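Local coordinates for peptidase M42 (Thaumarchaeota archaeon SCGC AB-539-E09, PDB 5DS0), which probably trims amino-terminal residues from peptides as a twelve-subunit TET aminopeptidase of the M42 family, here holding two cobalt(II) ions per chain, at residues 31-36 and 188-193; 192-197 and 339-344; 198-203 and 346-351. All coordinates share one frame; numbering follows the deposited sequence.

The three contacts follow helix 179-197 to its end and into the loop beyond it. This helix starts beside the active site, where D180 binds both cobalt ions; the parts of it used by contacts 1 and 2, and the loop of contact 3, lie farther along. In contact 1 its middle packs against helix 24-34; in contact 2 its last turns pack against helix 333-349. These two share I192 and R193, and their centres are about 10 Å apart. Contact 3 joins the following loop to the end of helix 333-349, with its centre about 9 Å from that of contact 2. M195 CE bridges the two, touching I347 CG2 at 3.7 Å. Contacts 1 and 3, about 16 Å apart between centres, do not touch.

Contact 1: residues 31-36 and 188-193; sequences KEYMEP and LMEAIR
Y33 and M34, late in helix 24-34, meet helix 179-197 in different ways. M34 makes the tightly packed part: its chain is bent at chi2 and chi3, which hooks the methyl round. The M34 and I192 side chains cross at about a right angle, and CE rests on I192 CG2 at 3.6 Å. The selenium of M34 lies 4.0 Å from M189 CG. F51 on strand 49-53 also touches M34, and M63 on strand 60-66 touches I192, so this buried side continues into the sheet. By contrast, E32 and the later E35 are exposed on the side away from helix 179-197 and take no part. Y33 is partly exposed and makes the polar part. With CG anti to the backbone N (chi1 -173°), its ring reaches across and the hydroxyl donates a hydrogen bond to E190 OE2, which sits at the ring edge. R193 grips the same carboxylate side-on: NH2 reaches OE1 at 2.8 Å and NE reaches OE2 at 3.1 Å, both on syn sides. S6 of helix 2-15 bonds OE1 as well. The arginine offsets the glutamate charge and two hydroxyls bond the carboxylate, which probably keeps it ionised despite its burial.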
loop_
_atom_site.group_PDB
_atom_site.type_symbol
_atom_site.label_atom_id
_atom_site.label_comp_id
_atom_site.label_asym_id
_atom_site.label_seq_id
_atom_site.Cartn_x
_atom_site.Cartn_y
_atom_site.Cartn_z
ATOM N N LYS C 31 48.368 -1.859 -30.563
ATOM C CA LYS C 31 49.188 -2.190 -31.733
ATOM C C LYS C 31 50.576 -1.618 -31.619
ATOM O O LYS C 31 51.547 -2.286 -31.957
ATOM C CB LYS C 31 48.562 -1.675 -33.026
ATOM C CG LYS C 31 47.387 -2.507 -33.484
ATOM C CD LYS C 31 46.898 -2.070 -34.862
ATOM C CE LYS C 31 45.699 -1.152 -34.730
ATOM N NZ LYS C 31 45.297 -0.538 -36.020
ATOM N N GLU C 32 50.665 -0.377 -31.156
ATOM C CA GLU C 32 51.948 0.299 -31.058
ATOM C C GLU C 32 52.867 -0.380 -30.034
ATOM O O GLU C 32 54.037 -0.634 -30.319
ATOM C CB GLU C 32 51.765 1.766 -30.704
ATOM C CG GLU C 32 53.039 2.568 -30.901
ATOM C CD GLU C 32 52.858 4.049 -30.628
ATOM O OE1 GLU C 32 51.786 4.440 -30.100
ATOM O OE2 GLU C 32 53.782 4.829 -30.954
ATOM N N TYR C 33 52.336 -0.686 -28.858
ATOM C CA TYR C 33 53.112 -1.353 -27.837
ATOM C C TYR C 33 53.610 -2.714 -28.298
ATOM O O TYR C 33 54.709 -3.134 -27.920
ATOM C CB TYR C 33 52.264 -1.546 -26.600
ATOM C CG TYR C 33 53.003 -2.090 -25.408
ATOM C CD1 TYR C 33 53.679 -1.244 -24.558
ATOM C CD2 TYR C 33 52.985 -3.445 -25.113
ATOM C CE1 TYR C 33 54.336 -1.728 -23.458
ATOM C CE2 TYR C 33 53.637 -3.947 -24.002
ATOM C CZ TYR C 33 54.312 -3.083 -23.180
ATOM O OH TYR C 33 54.957 -3.556 -22.061
HETATM N N MSE C 34 52.811 -3.390 -29.126
HETATM C CA MSE C 34 53.119 -4.753 -29.550
HETATM C C MSE C 34 53.876 -4.887 -30.849
HETATM O O MSE C 34 54.237 -6.005 -31.207
HETATM C CB MSE C 34 51.822 -5.543 -29.676
HETATM C CG MSE C 34 51.158 -5.721 -28.319
HETATM SE SE MSE C 34 52.062 -7.113 -27.241
HETATM C CE MSE C 34 51.403 -8.650 -28.268
ATOM N N GLU C 35 54.133 -3.789 -31.565
ATOM C CA GLU C 35 54.876 -3.870 -32.836
ATOM C C GLU C 35 56.140 -4.708 -32.731
ATOM O O GLU C 35 56.354 -5.593 -33.548
ATOM C CB GLU C 35 55.215 -2.480 -33.401
ATOM C CG GLU C 35 54.241 -2.001 -34.484
ATOM C CD GLU C 35 54.177 -0.478 -34.615
ATOM O OE1 GLU C 35 55.249 0.176 -34.586
ATOM O OE2 GLU C 35 53.045 0.067 -34.735
ATOM N N PRO C 36 56.970 -4.457 -31.711
ATOM C CA PRO C 36 58.206 -5.237 -31.616
ATOM C C PRO C 36 58.082 -6.647 -31.054
ATOM O O PRO C 36 59.078 -7.353 -31.016
ATOM C CB PRO C 36 59.086 -4.381 -30.700
ATOM C CG PRO C 36 58.137 -3.610 -29.866
ATOM C CD PRO C 36 56.932 -3.360 -30.726
ATOM N N LEU C 188 47.514 -10.092 -21.146
ATOM C CA LEU C 188 47.850 -10.923 -22.293
ATOM C C LEU C 188 48.970 -10.309 -23.126
ATOM O O LEU C 188 49.831 -11.022 -23.639
ATOM C CB LEU C 188 46.625 -11.221 -23.154
ATOM C CG LEU C 188 45.900 -10.080 -23.868
ATOM C CD1 LEU C 188 46.420 -9.826 -25.278
ATOM C CD2 LEU C 188 44.412 -10.399 -23.925
HETATM N N MSE C 189 48.969 -8.990 -23.241
HETATM C CA MSE C 189 50.054 -8.290 -23.928
HETATM C C MSE C 189 51.373 -8.453 -23.215
HETATM O O MSE C 189 52.398 -8.660 -23.853
HETATM C CB MSE C 189 49.722 -6.810 -24.043
HETATM C CG MSE C 189 48.729 -6.610 -25.172
HETATM SE SE MSE C 189 48.496 -4.689 -25.503
HETATM C CE MSE C 189 47.440 -4.181 -23.920
ATOM N N GLU C 190 51.367 -8.344 -21.894
ATOM C CA GLU C 190 52.591 -8.496 -21.121
ATOM C C GLU C 190 53.085 -9.922 -21.155
ATOM O O GLU C 190 54.288 -10.163 -21.123
ATOM C CB GLU C 190 52.388 -8.055 -19.671
ATOM C CG GLU C 190 52.351 -6.542 -19.502
ATOM C CD GLU C 190 53.670 -5.889 -19.855
ATOM O OE1 GLU C 190 54.591 -5.940 -19.012
ATOM O OE2 GLU C 190 53.798 -5.376 -20.987
ATOM N N ALA C 191 52.161 -10.873 -21.200
ATOM C CA ALA C 191 52.533 -12.272 -21.288
ATOM C C ALA C 191 53.284 -12.520 -22.588
ATOM O O ALA C 191 54.362 -13.094 -22.583
ATOM C CB ALA C 191 51.304 -13.157 -21.212
ATOM N N ILE C 192 52.712 -12.085 -23.698
ATOM C CA ILE C 192 53.345 -12.266 -24.990
ATOM C C ILE C 192 54.687 -11.548 -25.038
ATOM O O ILE C 192 55.663 -12.095 -25.549
ATOM C CB ILE C 192 52.424 -11.792 -26.131
ATOM C CG1 ILE C 192 51.284 -12.796 -26.310
ATOM C CG2 ILE C 192 53.183 -11.671 -27.439
ATOM C CD1 ILE C 192 50.097 -12.250 -27.068
ATOM N N ARG C 193 54.746 -10.336 -24.500
ATOM C CA ARG C 193 55.996 -9.584 -24.509
ATOM C C ARG C 193 57.074 -10.339 -23.784
ATOM O O ARG C 193 58.167 -10.516 -24.308
ATOM C CB ARG C 193 55.830 -8.216 -23.858
ATOM C CG ARG C 193 57.125 -7.414 -23.832
ATOM C CD ARG C 193 56.961 -6.054 -23.183
ATOM N NE ARG C 193 56.732 -6.120 -21.742
ATOM C CZ ARG C 193 57.653 -6.356 -20.809
ATOM N NH1 ARG C 193 58.919 -6.571 -21.129
ATOM N NH2 ARG C 193 57.270 -6.399 -19.532
#

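Contact 2: residues 192-197 and 339-344; sequences IRRMKD and AIRLVI
R194 lays its guanidinium over I340, with the CG2 methyl of I340 centred on one face and 3.7 Å from CZ. The two side chains cross at about a right angle. The hydrocarbon part of R194 also packs, CB touching I344 CD1 at 4.1 Å. M195, one residue on, runs past I344 in the opposite direction. Its CG meets I344 CG1, and its methyl CE ends 4.1 Å from I344 CG2. Placing CG anti to the carbonyl carbon (chi1 -74°) sends the M195 chain along this groove. No hydrogen bond spans the two segments; the contact is mainly van der Waals. The short axes here pass 10.5 Å apart and cross at -61°. Both parent helices, 179-197 and 333-349, lean on M63 of strand 60-66, which puts them side by side on one face of the central mixed sheet, in the alpha/beta arrangement of the zinc-exopeptidase clan. Farther out, the head of R194 is fixed by E337, one turn before R341 on helix 333-349, through a salt bridge from NH1 to OE2. R341 makes a long, weak ion pair with the same carboxylate, so the two arginines gather round one anion, R194 NH1 and R341 NE being 5.1 Å apart. I340 also touches E190 and V187 of helix 179-197, about one and two turns before R194.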
loop_
_atom_site.group_PDB
_atom_site.type_symbol
_atom_site.label_atom_id
_atom_site.label_comp_id
_atom_site.label_asym_id
_atom_site.label_seq_id
_atom_site.Cartn_x
_atom_site.Cartn_y
_atom_site.Cartn_z
ATOM N N ILE C 192 52.712 -12.085 -23.698
ATOM C CA ILE C 192 53.345 -12.266 -24.990
ATOM C C ILE C 192 54.687 -11.548 -25.038
ATOM O O ILE C 192 55.663 -12.095 -25.549
ATOM C CB ILE C 192 52.424 -11.792 -26.131
ATOM C CG1 ILE C 192 51.284 -12.796 -26.310
ATOM C CG2 ILE C 192 53.183 -11.671 -27.439
ATOM C CD1 ILE C 192 50.097 -12.250 -27.068
ATOM N N ARG C 193 54.746 -10.336 -24.500
ATOM C CA ARG C 193 55.996 -9.584 -24.509
ATOM C C ARG C 193 57.074 -10.339 -23.784
ATOM O O ARG C 193 58.167 -10.516 -24.308
ATOM C CB ARG C 193 55.830 -8.216 -23.858
ATOM C CG ARG C 193 57.125 -7.414 -23.832
ATOM C CD ARG C 193 56.961 -6.054 -23.183
ATOM N NE ARG C 193 56.732 -6.120 -21.742
ATOM C CZ ARG C 193 57.653 -6.356 -20.809
ATOM N NH1 ARG C 193 58.919 -6.571 -21.129
ATOM N NH2 ARG C 193 57.270 -6.399 -19.532
ATOM N N ARG C 194 56.760 -10.791 -22.582
ATOM C CA ARG C 194 57.734 -11.484 -21.752
ATOM C C ARG C 194 58.221 -12.792 -22.333
ATOM O O ARG C 194 59.377 -13.164 -22.158
ATOM C CB ARG C 194 57.181 -11.721 -20.350
ATOM C CG ARG C 194 57.575 -10.524 -19.465
ATOM C CD ARG C 194 56.546 -10.021 -18.383
ATOM N NE ARG C 194 56.506 -10.945 -17.258
ATOM C CZ ARG C 194 56.034 -10.707 -16.030
ATOM N NH1 ARG C 194 56.098 -11.712 -15.196
ATOM N NH2 ARG C 194 55.506 -9.538 -15.597
HETATM N N MSE C 195 57.337 -13.490 -23.027
HETATM C CA MSE C 195 57.699 -14.754 -23.654
HETATM C C MSE C 195 58.716 -14.540 -24.740
HETATM O O MSE C 195 59.648 -15.336 -24.881
HETATM C CB MSE C 195 56.438 -15.438 -24.169
HETATM C CG MSE C 195 55.699 -15.972 -22.955
HETATM SE SE MSE C 195 54.256 -17.206 -23.450
HETATM C CE MSE C 195 55.116 -18.884 -22.851
ATOM N N LYS C 196 58.552 -13.475 -25.519
ATOM C CA LYS C 196 59.537 -13.139 -26.521
ATOM C C LYS C 196 60.829 -12.646 -25.874
ATOM O O LYS C 196 61.893 -13.174 -26.174
ATOM C CB LYS C 196 59.002 -12.118 -27.508
ATOM C CG LYS C 196 60.016 -11.806 -28.594
ATOM C CD LYS C 196 59.370 -11.563 -29.944
ATOM C CE LYS C 196 60.413 -11.525 -31.053
ATOM N NZ LYS C 196 59.769 -11.220 -32.356
ATOM N N ASP C 197 60.733 -11.678 -24.964
ATOM C CA ASP C 197 61.918 -11.110 -24.294
ATOM C C ASP C 197 62.819 -12.126 -23.602
ATOM O O ASP C 197 64.038 -12.000 -23.655
ATOM C CB ASP C 197 61.527 -10.043 -23.257
ATOM C CG ASP C 197 61.539 -8.634 -23.825
ATOM O OD1 ASP C 197 62.250 -8.380 -24.829
ATOM O OD2 ASP C 197 60.845 -7.761 -23.273
ATOM N N ALA C 339 48.700 -12.975 -12.323
ATOM C CA ALA C 339 47.910 -13.414 -13.467
ATOM C C ALA C 339 48.797 -13.570 -14.682
ATOM O O ALA C 339 48.653 -14.516 -15.448
ATOM C CB ALA C 339 46.796 -12.427 -13.753
ATOM N N ILE C 340 49.740 -12.647 -14.846
ATOM C CA ILE C 340 50.694 -12.739 -15.944
ATOM C C ILE C 340 51.551 -13.998 -15.785
ATOM O O ILE C 340 51.698 -14.775 -16.729
ATOM C CB ILE C 340 51.599 -11.502 -16.048
ATOM C CG1 ILE C 340 50.788 -10.282 -16.454
ATOM C CG2 ILE C 340 52.689 -11.763 -17.075
ATOM C CD1 ILE C 340 51.535 -8.986 -16.240
ATOM N N ARG C 341 52.101 -14.209 -14.589
ATOM C CA ARG C 341 52.880 -15.416 -14.316
ATOM C C ARG C 341 52.073 -16.668 -14.645
ATOM O O ARG C 341 52.561 -17.573 -15.315
ATOM C CB ARG C 341 53.308 -15.473 -12.860
ATOM C CG ARG C 341 54.439 -14.542 -12.500
ATOM C CD ARG C 341 54.827 -14.714 -11.041
ATOM N NE ARG C 341 55.387 -13.483 -10.461
ATOM C CZ ARG C 341 56.694 -13.230 -10.260
ATOM N NH1 ARG C 341 57.068 -12.079 -9.693
ATOM N NH2 ARG C 341 57.639 -14.086 -10.668
ATOM N N LEU C 342 50.836 -16.706 -14.179
ATOM C CA LEU C 342 50.004 -17.881 -14.354
ATOM C C LEU C 342 49.750 -18.209 -15.828
ATOM O O LEU C 342 49.865 -19.371 -16.221
ATOM C CB LEU C 342 48.666 -17.696 -13.636
ATOM C CG LEU C 342 47.667 -18.841 -13.787
ATOM C CD1 LEU C 342 48.239 -20.144 -13.254
ATOM C CD2 LEU C 342 46.361 -18.500 -13.086
ATOM N N VAL C 343 49.406 -17.196 -16.621
ATOM C CA VAL C 343 49.079 -17.417 -18.038
ATOM C C VAL C 343 50.305 -17.962 -18.778
ATOM O O VAL C 343 50.173 -18.860 -19.604
ATOM C CB VAL C 343 48.470 -16.184 -18.813
ATOM C CG1 VAL C 343 47.000 -15.973 -18.473
ATOM C CG2 VAL C 343 49.224 -14.894 -18.576
ATOM N N ILE C 344 51.491 -17.468 -18.441
ATOM C CA ILE C 344 52.716 -17.971 -19.035
ATOM C C ILE C 344 52.911 -19.457 -18.725
ATOM O O ILE C 344 53.150 -20.252 -19.632
ATOM C CB ILE C 344 53.926 -17.139 -18.579
ATOM C CG1 ILE C 344 53.888 -15.762 -19.261
ATOM C CG2 ILE C 344 55.234 -17.841 -18.905
ATOM C CD1 ILE C 344 54.862 -14.743 -18.710
#

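Contact 3: residues 198-203 and 346-351; sequences QGIEHP and LIKRLD
P203 sets its ring on the end of helix 333-349, and its atoms can be taken in turn. CB lies 3.9 Å from D351 CB. CG, the next atom, packs on that same carbon at 3.7 Å and also approaches K348 O. CD closes the ring over the helix end, where K348 O is its nearest neighbour and I347 O comes next at 3.8 Å. An alanine here keeps CB but removes CG and CD, which is likely to open a gap above the K348 carbonyl and leave D351 CB without much of its neighbour. The loop that carries the proline leaves helix 179-197 through a Schellman motif: G199, with positive phi, is the C-prime residue, G199 N bonding K196 O and I200 N bonding M195 O. It then runs past helix 333-349 on its way to strand 205-211 of the central sheet. Along this run I200 CG2 sits against the K348 chain, 3.7 Å from CG, the two crossing at about a right angle. H202 lies beside I347, CB to CG2 3.6 Å. With CG between the backbone N and the carbonyl carbon (chi1 50°), its ring turns away from the helix and ND1 bonds N204 O. N204 in turn bonds I347 O and L350 O through ND2, tying the loop to the helix end. Beyond L350, the centre of an inverse gamma turn, D351 is the N-cap of helix 352-356: its side chain caps a backbone N of that helix, and OD1 also bonds T354 OG1.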
loop_
_atom_site.group_PDB
_atom_site.type_symbol
_atom_site.label_atom_id
_atom_site.label_comp_id
_atom_site.label_asym_id
_atom_site.label_seq_id
_atom_site.Cartn_x
_atom_site.Cartn_y
_atom_site.Cartn_z
ATOM N N GLN C 198 62.233 -13.128 -22.964
ATOM C CA GLN C 198 63.013 -14.145 -22.261
ATOM C C GLN C 198 63.131 -15.458 -23.034
ATOM O O GLN C 198 63.490 -16.489 -22.465
ATOM C CB GLN C 198 62.380 -14.409 -20.904
ATOM C CG GLN C 198 62.185 -13.159 -20.063
ATOM C CD GLN C 198 61.339 -13.425 -18.830
ATOM O OE1 GLN C 198 61.262 -14.555 -18.340
ATOM N NE2 GLN C 198 60.685 -12.380 -18.332
ATOM N N GLY C 199 62.789 -15.427 -24.321
ATOM C CA GLY C 199 62.826 -16.611 -25.183
ATOM C C GLY C 199 62.147 -17.855 -24.625
ATOM O O GLY C 199 62.657 -18.958 -24.783
ATOM N N ILE C 200 60.988 -17.682 -24.000
ATOM C CA ILE C 200 60.258 -18.805 -23.423
ATOM C C ILE C 200 59.542 -19.569 -24.532
ATOM O O ILE C 200 58.736 -19.007 -25.273
ATOM C CB ILE C 200 59.253 -18.341 -22.351
ATOM C CG1 ILE C 200 59.999 -17.649 -21.202
ATOM C CG2 ILE C 200 58.459 -19.522 -21.810
ATOM C CD1 ILE C 200 59.114 -16.879 -20.241
ATOM N N GLU C 201 59.828 -20.860 -24.637
ATOM C CA GLU C 201 59.260 -21.671 -25.706
ATOM C C GLU C 201 57.888 -22.176 -25.308
ATOM O O GLU C 201 57.637 -22.417 -24.134
ATOM C CB GLU C 201 60.188 -22.839 -26.044
ATOM C CG GLU C 201 61.419 -22.408 -26.807
ATOM C CD GLU C 201 62.493 -23.475 -26.838
ATOM O OE1 GLU C 201 63.657 -23.116 -27.119
ATOM O OE2 GLU C 201 62.179 -24.663 -26.580
ATOM N N HIS C 202 57.015 -22.324 -26.299
ATOM C CA HIS C 202 55.662 -22.800 -26.069
ATOM C C HIS C 202 55.187 -23.666 -27.224
ATOM O O HIS C 202 55.221 -23.249 -28.374
ATOM C CB HIS C 202 54.704 -21.622 -25.856
ATOM C CG HIS C 202 54.805 -20.556 -26.897
ATOM N ND1 HIS C 202 54.081 -20.593 -28.068
ATOM C CD2 HIS C 202 55.543 -19.423 -26.944
ATOM C CE1 HIS C 202 54.376 -19.534 -28.800
ATOM N NE2 HIS C 202 55.257 -18.804 -28.138
ATOM N N PRO C 203 54.709 -24.879 -26.921
ATOM C CA PRO C 203 54.370 -25.887 -27.940
ATOM C C PRO C 203 53.032 -25.619 -28.637
ATOM O O PRO C 203 52.170 -26.507 -28.709
ATOM C CB PRO C 203 54.294 -27.179 -27.122
ATOM C CG PRO C 203 53.796 -26.723 -25.799
ATOM C CD PRO C 203 54.407 -25.364 -25.565
ATOM N N LEU C 346 50.730 -21.634 -17.997
ATOM C CA LEU C 346 49.711 -22.412 -18.698
ATOM C C LEU C 346 50.126 -22.622 -20.137
ATOM O O LEU C 346 50.136 -23.748 -20.626
ATOM C CB LEU C 346 48.363 -21.706 -18.666
ATOM C CG LEU C 346 47.726 -21.562 -17.290
ATOM C CD1 LEU C 346 46.511 -20.666 -17.396
ATOM C CD2 LEU C 346 47.333 -22.907 -16.717
ATOM N N ILE C 347 50.489 -21.537 -20.798
ATOM C CA ILE C 347 50.882 -21.599 -22.195
ATOM C C ILE C 347 52.081 -22.527 -22.418
ATOM O O ILE C 347 52.125 -23.254 -23.404
ATOM C CB ILE C 347 51.171 -20.178 -22.728
ATOM C CG1 ILE C 347 49.865 -19.402 -22.833
ATOM C CG2 ILE C 347 51.849 -20.209 -24.090
ATOM C CD1 ILE C 347 50.062 -17.914 -22.896
ATOM N N LYS C 348 53.061 -22.476 -21.520
ATOM C CA LYS C 348 54.198 -23.385 -21.581
ATOM C C LYS C 348 53.772 -24.842 -21.682
ATOM O O LYS C 348 54.373 -25.604 -22.432
ATOM C CB LYS C 348 55.101 -23.207 -20.362
ATOM C CG LYS C 348 56.093 -22.058 -20.503
ATOM C CD LYS C 348 56.845 -21.694 -19.222
ATOM C CE LYS C 348 57.843 -22.755 -18.833
ATOM N NZ LYS C 348 58.182 -22.620 -17.391
ATOM N N ARG C 349 52.711 -25.215 -20.963
ATOM C CA ARG C 349 52.301 -26.615 -20.834
ATOM C C ARG C 349 51.138 -27.057 -21.727
ATOM O O ARG C 349 50.752 -28.229 -21.717
ATOM C CB ARG C 349 51.939 -26.902 -19.385
ATOM C CG ARG C 349 53.117 -26.880 -18.432
ATOM C CD ARG C 349 52.634 -26.847 -16.984
ATOM N NE ARG C 349 53.730 -26.775 -16.023
ATOM C CZ ARG C 349 54.490 -25.702 -15.804
ATOM N NH1 ARG C 349 54.300 -24.564 -16.478
ATOM N NH2 ARG C 349 55.466 -25.768 -14.907
ATOM N N LEU C 350 50.573 -26.139 -22.499
ATOM C CA LEU C 350 49.415 -26.477 -23.343
ATOM C C LEU C 350 49.848 -27.012 -24.708
ATOM O O LEU C 350 49.736 -26.322 -25.717
ATOM C CB LEU C 350 48.479 -25.267 -23.508
ATOM C CG LEU C 350 47.594 -24.909 -22.309
ATOM C CD1 LEU C 350 46.965 -23.544 -22.511
ATOM C CD2 LEU C 350 46.504 -25.946 -22.075
ATOM N N ASP C 351 50.370 -28.239 -24.718
ATOM C CA ASP C 351 50.751 -28.902 -25.972
ATOM C C ASP C 351 49.533 -29.590 -26.583
ATOM O O ASP C 351 48.482 -29.654 -25.955
ATOM C CB ASP C 351 51.918 -29.888 -25.759
ATOM C CG ASP C 351 51.641 -30.925 -24.678
ATOM O OD1 ASP C 351 50.473 -31.075 -24.270
ATOM O OD2 ASP C 351 52.591 -31.595 -24.234
#